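Local coordinates for solute-binding protein (Thermoactinomyces vulgaris, PDB 2ZYO), which binds cyclodextrins and linear maltodextrins as a bacterial solute-binding protein, probably to deliver them to a membrane transporter for sugar uptake, at residues Ala88-Leu93 against Leu115-Lys120; Asn101-Gln106 against Leu299-Thr304; Asp109-Ala114 against Ile319-Glu324. One frame throughout, in Å; residues are numbered along the deposited sequence.

Contact 1: residues Ala88-Leu93 against Leu115-Lys120; sequences AVTKGL and LTYGGK
Val89, in the last turn of helix 85-90, meets the ring of Tyr117 at the closest point of this contact, where CG1 of Val89 lies 3.9 Å from CD2 of Tyr117. The CB of Val89 stands almost as near the same carbon, at 4.1 Å, so the closest approach is at one ring carbon, with the valine lying oblique to the ring. Both side chains leave their backbones toward the other segment, and with CG of Tyr117 anti to its backbone N (chi1 -160°) the ring is carried over to the helix. Tyr122 of strand 120-136 touches both side chains, and Ser352, Ile353 and Pro354 also pack on Tyr117. The tyrosine opens a type I' turn, Tyr117 to Lys120, the tight reversal of a beta hairpin between strands 116-117 and 120-136; Gly118 and Gly119 supply its two positive phi angles, and Lys120 N bonds to Tyr117 O at 3.1 Å. Helix 85-90 ends in a Schellman motif, with Gly92 at phi 74° and Leu93 N bonded to Ala88 O at 2.9 Å. Toward solvent the fit slackens: CG2 of exposed Thr90 comes no nearer than 4.4 Å to OH of Tyr117, approaching the ring obliquely, while its OG1 turns back to bond the carbonyl oxygen of Gly86.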
ATOM      1  N   ALA A  88       2.010 -14.118   8.475  1.00 17.59           N
ATOM      2  CA  ALA A  88       0.922 -14.451   9.394  1.00 16.88           C
ATOM      3  C   ALA A  88       0.268 -15.793   9.074  1.00 17.41           C
ATOM      4  O   ALA A  88      -0.020 -16.579   9.978  1.00 17.00           O
ATOM      5  CB  ALA A  88      -0.117 -13.340   9.398  1.00 14.52           C
ATOM      6  N   VAL A  89       0.035 -16.049   7.787  1.00 16.88           N
ATOM      7  CA  VAL A  89      -0.626 -17.275   7.342  1.00 18.10           C
ATOM      8  C   VAL A  89       0.249 -18.511   7.574  1.00 20.56           C
ATOM      9  O   VAL A  89      -0.218 -19.512   8.126  1.00 21.26           O
ATOM     10  CB  VAL A  89      -1.070 -17.183   5.853  1.00 17.79           C
ATOM     11  CG1 VAL A  89      -1.538 -18.538   5.330  1.00 18.28           C
ATOM     12  CG2 VAL A  89      -2.179 -16.149   5.691  1.00 19.28           C
ATOM     13  N   THR A  90       1.513 -18.429   7.164  1.00 21.14           N
ATOM     14  CA  THR A  90       2.451 -19.550   7.289  1.00 23.10           C
ATOM     15  C   THR A  90       2.740 -19.929   8.746  1.00 23.16           C
ATOM     16  O   THR A  90       2.996 -21.098   9.045  1.00 25.13           O
ATOM     17  CB  THR A  90       3.783 -19.279   6.543  1.00 23.10           C
ATOM     18  OG1 THR A  90       4.365 -18.056   7.011  1.00 24.16           O
ATOM     19  CG2 THR A  90       3.546 -19.182   5.040  1.00 24.56           C
ATOM     20  N   LYS A  91       2.689 -18.941   9.640  1.00 22.54           N
ATOM     21  CA  LYS A  91       2.924 -19.155  11.073  1.00 22.08           C
ATOM     22  C   LYS A  91       1.646 -19.538  11.828  1.00 20.65           C
ATOM     23  O   LYS A  91       1.676 -19.776  13.040  1.00 21.27           O
ATOM     24  CB  LYS A  91       3.563 -17.915  11.707  1.00 24.25           C
ATOM     25  CG  LYS A  91       4.953 -17.572  11.178  1.00 27.87           C
ATOM     26  CD  LYS A  91       6.051 -18.375  11.857  1.00 30.73           C
ATOM     27  CE  LYS A  91       7.399 -18.129  11.194  1.00 31.40           C
ATOM     28  NZ  LYS A  91       7.836 -16.704  11.291  1.00 32.70           N
ATOM     29  N   GLY A  92       0.532 -19.594  11.101  1.00 18.58           N
ATOM     30  CA  GLY A  92      -0.744 -20.053  11.650  1.00 16.91           C
ATOM     31  C   GLY A  92      -1.420 -19.065  12.581  1.00 15.69           C
ATOM     32  O   GLY A  92      -2.143 -19.465  13.495  1.00 14.53           O
ATOM     33  N   LEU A  93      -1.183 -17.775  12.352  1.00 13.92           N
ATOM     34  CA  LEU A  93      -1.816 -16.715  13.136  1.00 12.32           C
ATOM     35  C   LEU A  93      -3.252 -16.463  12.706  1.00 11.78           C
ATOM     36  O   LEU A  93      -4.092 -16.057  13.516  1.00 11.15           O
ATOM     37  CB  LEU A  93      -1.031 -15.406  13.022  1.00 14.47           C
ATOM     38  CG  LEU A  93       0.067 -15.112  14.043  1.00 18.48           C
ATOM     39  CD1 LEU A  93       0.654 -13.747  13.764  1.00 16.78           C
ATOM     40  CD2 LEU A  93      -0.478 -15.171  15.462  1.00 17.48           C
ATOM     41  N   LEU A 115      -5.753  -9.808  -0.386  1.00 11.78           N
ATOM     42  CA  LEU A 115      -6.139 -10.486   0.853  1.00 10.59           C
ATOM     43  C   LEU A 115      -6.296 -11.997   0.679  1.00 11.82           C
ATOM     44  O   LEU A 115      -6.720 -12.702   1.598  1.00 11.12           O
ATOM     45  CB  LEU A 115      -7.409  -9.856   1.442  1.00  8.84           C
ATOM     46  CG  LEU A 115      -7.374  -8.344   1.703  1.00  8.85           C
ATOM     47  CD1 LEU A 115      -8.642  -7.901   2.408  1.00  9.22           C
ATOM     48  CD2 LEU A 115      -6.138  -7.920   2.507  1.00 10.43           C
ATOM     49  N   THR A 116      -5.937 -12.480  -0.508  1.00 12.47           N
ATOM     50  CA  THR A 116      -5.950 -13.901  -0.823  1.00 14.28           C
ATOM     51  C   THR A 116      -4.526 -14.441  -0.729  1.00 14.97           C
ATOM     52  O   THR A 116      -3.571 -13.769  -1.129  1.00 16.07           O
ATOM     53  CB  THR A 116      -6.538 -14.147  -2.232  1.00 15.09           C
ATOM     54  OG1 THR A 116      -7.873 -13.629  -2.283  1.00 16.77           O
ATOM     55  CG2 THR A 116      -6.571 -15.632  -2.575  1.00 17.00           C
ATOM     56  N   TYR A 117      -4.392 -15.646  -0.180  1.00 14.98           N
ATOM     57  CA  TYR A 117      -3.089 -16.282  -0.014  1.00 15.18           C
ATOM     58  C   TYR A 117      -3.212 -17.798  -0.091  1.00 14.91           C
ATOM     59  O   TYR A 117      -4.025 -18.396   0.612  1.00 14.43           O
ATOM     60  CB  TYR A 117      -2.459 -15.870   1.318  1.00 15.96           C
ATOM     61  CG  TYR A 117      -0.967 -16.075   1.358  1.00 15.71           C
ATOM     62  CD1 TYR A 117      -0.101 -15.074   0.923  1.00 16.58           C
ATOM     63  CD2 TYR A 117      -0.418 -17.270   1.821  1.00 15.95           C
ATOM     64  CE1 TYR A 117       1.271 -15.254   0.949  1.00 17.65           C
ATOM     65  CE2 TYR A 117       0.958 -17.461   1.853  1.00 15.25           C
ATOM     66  CZ  TYR A 117       1.794 -16.449   1.413  1.00 16.37           C
ATOM     67  OH  TYR A 117       3.157 -16.624   1.441  1.00 17.17           O
ATOM     68  N   GLY A 118      -2.405 -18.411  -0.955  1.00 16.64           N
ATOM     69  CA  GLY A 118      -2.415 -19.861  -1.140  1.00 16.85           C
ATOM     70  C   GLY A 118      -3.775 -20.441  -1.496  1.00 17.22           C
ATOM     71  O   GLY A 118      -4.128 -21.531  -1.041  1.00 17.91           O
ATOM     72  N   GLY A 119      -4.539 -19.703  -2.300  1.00 18.07           N
ATOM     73  CA  GLY A 119      -5.863 -20.138  -2.747  1.00 18.51           C
ATOM     74  C   GLY A 119      -6.968 -20.023  -1.709  1.00 18.93           C
ATOM     75  O   GLY A 119      -8.019 -20.660  -1.839  1.00 21.40           O
ATOM     76  N   LYS A 120      -6.730 -19.216  -0.676  1.00 16.66           N
ATOM     77  CA  LYS A 120      -7.711 -18.995   0.389  1.00 15.18           C
ATOM     78  C   LYS A 120      -7.830 -17.509   0.712  1.00 13.41           C
ATOM     79  O   LYS A 120      -6.857 -16.760   0.595  1.00 12.68           O
ATOM     80  CB  LYS A 120      -7.336 -19.787   1.648  1.00 15.37           C
ATOM     81  CG  LYS A 120      -7.320 -21.302   1.447  1.00 17.61           C
ATOM     82  CD  LYS A 120      -6.963 -22.056   2.718  1.00 22.92           C
ATOM     83  CE  LYS A 120      -7.033 -23.561   2.490  1.00 25.82           C
ATOM     84  NZ  LYS A 120      -6.815 -24.339   3.741  1.00 29.42           N
TER

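Contact 2: residues Asn101-Gln106 against Leu299-Thr304; sequences NSVKNQ and LMQFLT
Gln301 and Val103 bury the most surface here, where the short helix 101-104 faces the C-terminal part of helix 293-302 in the periplasmic-binding-protein fold of this solute-binding family. The two side chains cross at about a right angle. The amide oxygen of Gln301 does the touching: OE1 lies 3.7 Å from CG2 of Val103 and 4.0 Å from CG1 of Val103, so it rests against both methyls of the valine. Beyond CG the glutamine chain is extended (chi2 170°), which carries the amide across the gap to the valine. Its two ends have separate polar partners, NE2 bonding back to the carbonyl oxygen of Thr297 one turn earlier and OE1 accepting a hydrogen bond from a water. Leu124 of strand 120-136 and Val99 also pack against Gln301.

Gln106 comes third, well behind, and is joined to the other segment through water. The molecule that donates to Gln301 OE1 accepts from NE2 of Gln106, so the two glutamine amides are joined by a single bridge. A second water donates to OE1 of Gln106 and to OG1 of Thr304, and a third lies 2.8 Å from both OE1 of Gln106 and the backbone O of Thr304. The seam between the segments is thus hydrated on the Gln106 side, with direct contact at Val103. Buried Thr304 presents its hydroxyl to the bridging water while spending its own proton within its segment: OG1 donates to the carbonyl O of Met300 at 2.9 Å, meeting it at a C=O...OG1 angle of 133° and tilted 23° from the carbonyl plane.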
ATOM      1  N   ASN A 101     -18.984 -15.693  -3.005  1.00 13.11           N
ATOM      2  CA  ASN A 101     -18.403 -14.840  -4.042  1.00 14.01           C
ATOM      3  C   ASN A 101     -19.107 -13.487  -4.144  1.00 14.54           C
ATOM      4  O   ASN A 101     -18.477 -12.479  -4.469  1.00 14.74           O
ATOM      5  CB  ASN A 101     -18.404 -15.550  -5.399  1.00 15.78           C
ATOM      6  CG  ASN A 101     -17.589 -14.809  -6.448  1.00 14.03           C
ATOM      7  OD1 ASN A 101     -18.124 -14.373  -7.468  1.00 20.32           O
ATOM      8  ND2 ASN A 101     -16.293 -14.655  -6.199  1.00 13.88           N
ATOM      9  N   SER A 102     -20.408 -13.472  -3.848  1.00 15.02           N
ATOM     10  CA  SER A 102     -21.199 -12.240  -3.854  1.00 15.44           C
ATOM     11  C   SER A 102     -20.666 -11.225  -2.844  1.00 14.85           C
ATOM     12  O   SER A 102     -20.728 -10.017  -3.079  1.00 15.46           O
ATOM     13  CB  SER A 102     -22.675 -12.540  -3.573  1.00 16.57           C
ATOM     14  OG  SER A 102     -22.866 -13.026  -2.256  1.00 18.22           O
ATOM     15  N   VAL A 103     -20.148 -11.726  -1.724  1.00 13.51           N
ATOM     16  CA  VAL A 103     -19.537 -10.878  -0.698  1.00 12.75           C
ATOM     17  C   VAL A 103     -18.199 -10.317  -1.188  1.00 12.68           C
ATOM     18  O   VAL A 103     -17.932  -9.123  -1.034  1.00 12.51           O
ATOM     19  CB  VAL A 103     -19.348 -11.641   0.641  1.00 11.81           C
ATOM     20  CG1 VAL A 103     -18.694 -10.744   1.686  1.00 11.15           C
ATOM     21  CG2 VAL A 103     -20.686 -12.170   1.158  1.00 12.42           C
ATOM     22  N   LYS A 104     -17.369 -11.177  -1.782  1.00 12.23           N
ATOM     23  CA  LYS A 104     -16.107 -10.747  -2.387  1.00 13.36           C
ATOM     24  C   LYS A 104     -16.356  -9.668  -3.433  1.00 12.31           C
ATOM     25  O   LYS A 104     -15.626  -8.676  -3.501  1.00 12.06           O
ATOM     26  CB  LYS A 104     -15.381 -11.927  -3.044  1.00 13.79           C
ATOM     27  CG  LYS A 104     -14.714 -12.894  -2.075  1.00 16.35           C
ATOM     28  CD  LYS A 104     -13.857 -13.930  -2.806  1.00 17.96           C
ATOM     29  CE  LYS A 104     -12.626 -13.309  -3.468  1.00 21.47           C
ATOM     30  NZ  LYS A 104     -11.914 -14.281  -4.349  1.00 23.61           N
ATOM     31  N   ASN A 105     -17.407  -9.865  -4.230  1.00 13.44           N
ATOM     32  CA  ASN A 105     -17.742  -8.955  -5.325  1.00 14.32           C
ATOM     33  C   ASN A 105     -18.271  -7.583  -4.892  1.00 13.59           C
ATOM     34  O   ASN A 105     -18.519  -6.721  -5.734  1.00 14.44           O
ATOM     35  CB  ASN A 105     -18.708  -9.627  -6.305  1.00 17.43           C
ATOM     36  CG  ASN A 105     -18.030 -10.684  -7.165  1.00 19.55           C
ATOM     37  OD1 ASN A 105     -16.807 -10.687  -7.334  1.00 23.95           O
ATOM     38  ND2 ASN A 105     -18.829 -11.581  -7.725  1.00 22.84           N
ATOM     39  N   GLN A 106     -18.450  -7.389  -3.586  1.00 12.51           N
ATOM     40  CA  GLN A 106     -18.737  -6.063  -3.037  1.00 11.08           C
ATOM     41  C   GLN A 106     -17.511  -5.170  -3.194  1.00 11.15           C
ATOM     42  O   GLN A 106     -17.619  -3.943  -3.205  1.00  9.92           O
ATOM     43  CB  GLN A 106     -19.089  -6.144  -1.550  1.00 11.34           C
ATOM     44  CG  GLN A 106     -20.358  -6.914  -1.205  1.00 11.59           C
ATOM     45  CD  GLN A 106     -20.455  -7.245   0.280  1.00 13.44           C
ATOM     46  OE1 GLN A 106     -19.710  -6.708   1.106  1.00 13.13           O
ATOM     47  NE2 GLN A 106     -21.378  -8.135   0.625  1.00 11.67           N
ATOM     48  N   LEU A 299     -19.398 -10.208  11.983  1.00  8.11           N
ATOM     49  CA  LEU A 299     -18.943  -8.891  12.428  1.00  7.33           C
ATOM     50  C   LEU A 299     -18.051  -8.238  11.370  1.00  8.15           C
ATOM     51  O   LEU A 299     -18.203  -7.054  11.066  1.00  8.65           O
ATOM     52  CB  LEU A 299     -18.214  -8.987  13.777  1.00  7.95           C
ATOM     53  CG  LEU A 299     -17.484  -7.743  14.304  1.00  6.99           C
ATOM     54  CD1 LEU A 299     -18.422  -6.557  14.539  1.00  8.11           C
ATOM     55  CD2 LEU A 299     -16.736  -8.091  15.573  1.00  8.22           C
ATOM     56  N   MET A 300     -17.130  -9.017  10.806  1.00  8.15           N
ATOM     57  CA  MET A 300     -16.225  -8.513   9.775  1.00  8.18           C
ATOM     58  C   MET A 300     -16.986  -7.934   8.585  1.00  8.81           C
ATOM     59  O   MET A 300     -16.613  -6.888   8.052  1.00  8.71           O
ATOM     60  CB  MET A 300     -15.279  -9.614   9.300  1.00  9.07           C
ATOM     61  CG  MET A 300     -14.214  -9.108   8.340  1.00 10.47           C
ATOM     62  SD  MET A 300     -13.247 -10.405   7.555  1.00  9.38           S
ATOM     63  CE  MET A 300     -12.275 -11.001   8.940  1.00  9.18           C
ATOM     64  N   GLN A 301     -18.041  -8.630   8.168  1.00  8.01           N
ATOM     65  CA  GLN A 301     -18.899  -8.150   7.087  1.00  6.74           C
ATOM     66  C   GLN A 301     -19.636  -6.875   7.492  1.00  6.98           C
ATOM     67  O   GLN A 301     -19.763  -5.943   6.694  1.00  9.40           O
ATOM     68  CB  GLN A 301     -19.898  -9.228   6.665  1.00  8.90           C
ATOM     69  CG  GLN A 301     -19.270 -10.388   5.925  1.00  8.28           C
ATOM     70  CD  GLN A 301     -20.227 -11.542   5.744  1.00 10.23           C
ATOM     71  OE1 GLN A 301     -21.032 -11.554   4.814  1.00 13.62           O
ATOM     72  NE2 GLN A 301     -20.138 -12.526   6.630  1.00 11.97           N
ATOM     73  N   PHE A 302     -20.110  -6.836   8.734  1.00  8.21           N
ATOM     74  CA  PHE A 302     -20.818  -5.665   9.246  1.00  7.34           C
ATOM     75  C   PHE A 302     -19.917  -4.429   9.238  1.00  7.61           C
ATOM     76  O   PHE A 302     -20.369  -3.324   8.933  1.00  7.56           O
ATOM     77  CB  PHE A 302     -21.365  -5.933  10.654  1.00  7.73           C
ATOM     78  CG  PHE A 302     -22.305  -4.875  11.147  1.00  8.76           C
ATOM     79  CD1 PHE A 302     -23.672  -4.964  10.895  1.00  8.29           C
ATOM     80  CD2 PHE A 302     -21.826  -3.783  11.865  1.00  8.87           C
ATOM     81  CE1 PHE A 302     -24.546  -3.977  11.348  1.00  8.46           C
ATOM     82  CE2 PHE A 302     -22.695  -2.791  12.318  1.00  8.71           C
ATOM     83  CZ  PHE A 302     -24.054  -2.892  12.060  1.00  8.90           C
ATOM     84  N   LEU A 303     -18.636  -4.633   9.548  1.00  7.22           N
ATOM     85  CA  LEU A 303     -17.666  -3.539   9.608  1.00  7.34           C
ATOM     86  C   LEU A 303     -17.192  -3.072   8.231  1.00  7.53           C
ATOM     87  O   LEU A 303     -16.541  -2.035   8.123  1.00  6.91           O
ATOM     88  CB  LEU A 303     -16.450  -3.942  10.452  1.00  8.34           C
ATOM     89  CG  LEU A 303     -16.656  -4.269  11.935  1.00  9.98           C
ATOM     90  CD1 LEU A 303     -15.362  -4.790  12.536  1.00 10.13           C
ATOM     91  CD2 LEU A 303     -17.163  -3.061  12.719  1.00 10.44           C
ATOM     92  N   THR A 304     -17.507  -3.848   7.193  1.00  6.50           N
ATOM     93  CA  THR A 304     -17.032  -3.555   5.839  1.00  7.28           C
ATOM     94  C   THR A 304     -18.167  -3.374   4.826  1.00  7.59           C
ATOM     95  O   THR A 304     -17.948  -3.449   3.611  1.00  7.46           O
ATOM     96  CB  THR A 304     -16.056  -4.642   5.326  1.00  6.60           C
ATOM     97  OG1 THR A 304     -16.700  -5.924   5.357  1.00  8.28           O
ATOM     98  CG2 THR A 304     -14.793  -4.690   6.183  1.00  6.55           C
TER
HETATM   99  O   HOH W   1     -19.109  -6.914   3.893  1.00 10.47           O
HETATM  100  O   HOH W   2     -19.429  -3.916   1.283  1.00 10.67           O
HETATM  101  O   HOH W   3     -22.011  -9.263   3.359  1.00 15.04           O

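Contact 3: residues Asp109-Ala114 against Ile319-Glu324; sequences DVAMKA and IPPQKE
Ala111, in the middle of helix 109-114, and Pro321, at the centre of an inverse gamma turn, bring their CA atoms to 6.5 Å, whereas those of Asp109 and Lys323 stand 8.7 Å apart. At the first of these pairs the methyl of Ala111 is directed at the proline ring. CB of Ala111 lies 3.6 Å from CB of Pro321 and 3.9 Å from CG of Pro321, so it sits against the CB-CG side of the pyrrolidine. Methyl and ring thus meet where the CA atoms come closest, and both residues are buried. Strands of the mixed sheet complete the apolar surroundings, with Val281 touching Ala111 and Pro125 touching Pro321.

The gamma turn belongs to an irregular link between helices 306-316 and 323-326, within the periplasmic-binding-protein fold. Its weak backbone bond, Gln322 N to Pro320 O at 2.7 Å, closes the tight kink round Pro321 before the chain enters the short helix. Asp108, just ahead of helix 109-114, connects the two sides further: its backbone bonds to that of Pro321, while its carboxylate accepts from the backbone N of Ala111.

Toward the more open end, Lys323 and Asp109 cross obliquely and form a salt bridge. NZ of Lys323 reaches OD1 of Asp109 at 3.4 Å in a weak hydrogen bond, and CE of the same lysine is equally close to that oxygen. Neither side chain sets out straight across from its backbone. The lysine covers the distance by running fully extended beyond CG (chi2 -172°, chi3 179°), which lays its aliphatic chain across the gap before the ammonium group meets the carboxylate.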
ATOM      1  N   ASP A 109     -11.707  -5.922  -7.256  1.00 15.81           N
ATOM      2  CA  ASP A 109     -11.113  -7.225  -7.573  1.00 18.61           C
ATOM      3  C   ASP A 109      -9.637  -7.323  -7.185  1.00 19.58           C
ATOM      4  O   ASP A 109      -9.195  -8.350  -6.668  1.00 20.17           O
ATOM      5  CB  ASP A 109     -11.288  -7.554  -9.061  1.00 20.45           C
ATOM      6  CG  ASP A 109     -12.730  -7.894  -9.434  1.00 22.18           C
ATOM      7  OD1 ASP A 109     -13.627  -7.845  -8.564  1.00 22.60           O
ATOM      8  OD2 ASP A 109     -12.966  -8.217 -10.620  1.00 24.33           O
ATOM      9  N   VAL A 110      -8.886  -6.252  -7.429  1.00 20.32           N
ATOM     10  CA  VAL A 110      -7.451  -6.230  -7.135  1.00 20.47           C
ATOM     11  C   VAL A 110      -7.186  -6.152  -5.625  1.00 19.21           C
ATOM     12  O   VAL A 110      -6.243  -6.770  -5.121  1.00 19.40           O
ATOM     13  CB  VAL A 110      -6.726  -5.092  -7.904  1.00 23.46           C
ATOM     14  CG1 VAL A 110      -5.228  -5.136  -7.663  1.00 24.48           C
ATOM     15  CG2 VAL A 110      -7.008  -5.199  -9.396  1.00 24.37           C
ATOM     16  N   ALA A 111      -8.033  -5.416  -4.906  1.00 16.69           N
ATOM     17  CA  ALA A 111      -7.943  -5.338  -3.449  1.00 15.87           C
ATOM     18  C   ALA A 111      -8.195  -6.701  -2.803  1.00 15.05           C
ATOM     19  O   ALA A 111      -7.569  -7.048  -1.799  1.00 15.10           O
ATOM     20  CB  ALA A 111      -8.921  -4.304  -2.910  1.00 17.26           C
ATOM     21  N   MET A 112      -9.110  -7.472  -3.387  1.00 13.97           N
ATOM     22  CA  MET A 112      -9.418  -8.806  -2.878  1.00 13.00           C
ATOM     23  C   MET A 112      -8.277  -9.789  -3.115  1.00 13.64           C
ATOM     24  O   MET A 112      -8.036 -10.672  -2.296  1.00 11.84           O
ATOM     25  CB  MET A 112     -10.724  -9.335  -3.475  1.00 11.29           C
ATOM     26  CG  MET A 112     -11.975  -8.601  -2.992  1.00 10.47           C
ATOM     27  SD  MET A 112     -12.089  -8.433  -1.194  1.00 11.74           S
ATOM     28  CE  MET A 112     -12.366 -10.132  -0.706  1.00 14.81           C
ATOM     29  N   LYS A 113      -7.571  -9.621  -4.232  1.00 13.14           N
ATOM     30  CA  LYS A 113      -6.385 -10.428  -4.522  1.00 13.69           C
ATOM     31  C   LYS A 113      -5.312 -10.228  -3.454  1.00 12.26           C
ATOM     32  O   LYS A 113      -4.621 -11.174  -3.078  1.00 13.43           O
ATOM     33  CB  LYS A 113      -5.827 -10.104  -5.908  1.00 16.10           C
ATOM     34  CG  LYS A 113      -6.705 -10.573  -7.057  1.00 20.67           C
ATOM     35  CD  LYS A 113      -6.042 -10.306  -8.403  1.00 25.03           C
ATOM     36  CE  LYS A 113      -7.028 -10.462  -9.557  1.00 27.45           C
ATOM     37  NZ  LYS A 113      -7.620 -11.830  -9.639  1.00 30.90           N
ATOM     38  N   ALA A 114      -5.195  -8.995  -2.959  1.00 11.35           N
ATOM     39  CA  ALA A 114      -4.233  -8.663  -1.908  1.00 10.34           C
ATOM     40  C   ALA A 114      -4.499  -9.417  -0.607  1.00 11.25           C
ATOM     41  O   ALA A 114      -3.579  -9.644   0.174  1.00 11.93           O
ATOM     42  CB  ALA A 114      -4.215  -7.165  -1.654  1.00 10.11           C
ATOM     43  N   ILE A 319      -9.382   5.683   1.368  1.00 10.51           N
ATOM     44  CA  ILE A 319     -10.224   5.177   0.285  1.00  8.89           C
ATOM     45  C   ILE A 319     -10.662   3.735   0.543  1.00  8.53           C
ATOM     46  O   ILE A 319      -9.821   2.853   0.684  1.00  9.03           O
ATOM     47  CB  ILE A 319      -9.495   5.261  -1.080  1.00 11.10           C
ATOM     48  CG1 ILE A 319      -9.105   6.710  -1.382  1.00 13.05           C
ATOM     49  CG2 ILE A 319     -10.371   4.695  -2.199  1.00 12.22           C
ATOM     50  CD1 ILE A 319      -8.072   6.853  -2.482  1.00 15.19           C
ATOM     51  N   PRO A 320     -11.986   3.493   0.604  1.00  9.01           N
ATOM     52  CA  PRO A 320     -12.448   2.118   0.751  1.00  8.94           C
ATOM     53  C   PRO A 320     -12.536   1.428  -0.613  1.00  8.97           C
ATOM     54  O   PRO A 320     -13.191   1.951  -1.519  1.00  8.75           O
ATOM     55  CB  PRO A 320     -13.839   2.279   1.373  1.00  9.57           C
ATOM     56  CG  PRO A 320     -14.317   3.623   0.914  1.00 10.27           C
ATOM     57  CD  PRO A 320     -13.104   4.455   0.547  1.00 11.36           C
ATOM     58  N   PRO A 321     -11.873   0.266  -0.773  1.00  9.47           N
ATOM     59  CA  PRO A 321     -11.922  -0.401  -2.073  1.00 10.02           C
ATOM     60  C   PRO A 321     -13.217  -1.199  -2.232  1.00  9.46           C
ATOM     61  O   PRO A 321     -13.201  -2.422  -2.416  1.00 10.61           O
ATOM     62  CB  PRO A 321     -10.687  -1.302  -2.050  1.00 11.08           C
ATOM     63  CG  PRO A 321     -10.466  -1.606  -0.612  1.00  9.95           C
ATOM     64  CD  PRO A 321     -11.057  -0.483   0.203  1.00  9.86           C
ATOM     65  N   GLN A 322     -14.326  -0.472  -2.147  1.00  8.67           N
ATOM     66  CA  GLN A 322     -15.668  -1.014  -2.240  1.00  8.91           C
ATOM     67  C   GLN A 322     -16.231  -0.509  -3.566  1.00  9.83           C
ATOM     68  O   GLN A 322     -16.238   0.699  -3.814  1.00 10.19           O
ATOM     69  CB  GLN A 322     -16.492  -0.500  -1.053  1.00  8.98           C
ATOM     70  CG  GLN A 322     -17.599  -1.435  -0.562  1.00  9.76           C
ATOM     71  CD  GLN A 322     -18.926  -1.268  -1.297  1.00  9.87           C
ATOM     72  OE1 GLN A 322     -19.881  -1.989  -1.020  1.00 11.88           O
ATOM     73  NE2 GLN A 322     -18.990  -0.323  -2.231  1.00  8.97           N
ATOM     74  N   LYS A 323     -16.688  -1.433  -4.412  1.00 10.35           N
ATOM     75  CA  LYS A 323     -17.028  -1.131  -5.815  1.00 11.29           C
ATOM     76  C   LYS A 323     -17.964   0.066  -6.000  1.00 12.70           C
ATOM     77  O   LYS A 323     -17.667   0.976  -6.777  1.00 12.22           O
ATOM     78  CB  LYS A 323     -17.597  -2.364  -6.525  1.00 13.19           C
ATOM     79  CG  LYS A 323     -16.575  -3.446  -6.829  1.00 13.13           C
ATOM     80  CD  LYS A 323     -17.188  -4.524  -7.703  1.00 14.81           C
ATOM     81  CE  LYS A 323     -16.185  -5.604  -8.055  1.00 16.33           C
ATOM     82  NZ  LYS A 323     -16.831  -6.724  -8.785  1.00 18.97           N
ATOM     83  N   GLU A 324     -19.089   0.059  -5.291  1.00 12.41           N
ATOM     84  CA  GLU A 324     -20.063   1.147  -5.391  1.00 12.56           C
ATOM     85  C   GLU A 324     -19.501   2.474  -4.888  1.00 12.91           C
ATOM     86  O   GLU A 324     -19.732   3.521  -5.496  1.00 15.30           O
ATOM     87  CB  GLU A 324     -21.349   0.808  -4.638  1.00 13.55           C
ATOM     88  CG  GLU A 324     -22.229  -0.212  -5.337  1.00 13.70           C
ATOM     89  CD  GLU A 324     -23.648  -0.191  -4.813  1.00 14.04           C
ATOM     90  OE1 GLU A 324     -24.387   0.759  -5.141  1.00 18.30           O
ATOM     91  OE2 GLU A 324     -24.024  -1.117  -4.069  1.00 14.73           O
TER

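Overall arrangement
From the N terminus, the chain first supplies helix 85-90, then short helices 101-104 and 109-114, then strand 116-117. Contact 1 closes the shortest loop, 21 residues that include the first segments of contacts 2 and 3, and joins helix 85-90 to the hairpin at strand 116-117. In contact 2, 192 residues separate Gln106 from Leu299; in contact 3, 204 separate Ala114 from Ile319. All three cross one another along the sequence. Contacts 2 and 3 touch, with a probable hydrogen bond from Lys323 N to Gln106 O, whereas the centre of contact 1 lies about 18 Å from each of theirs. Contact 2 ties the 101-114 region to helix 293-302, and contact 3 to the link ahead of helix 323-326.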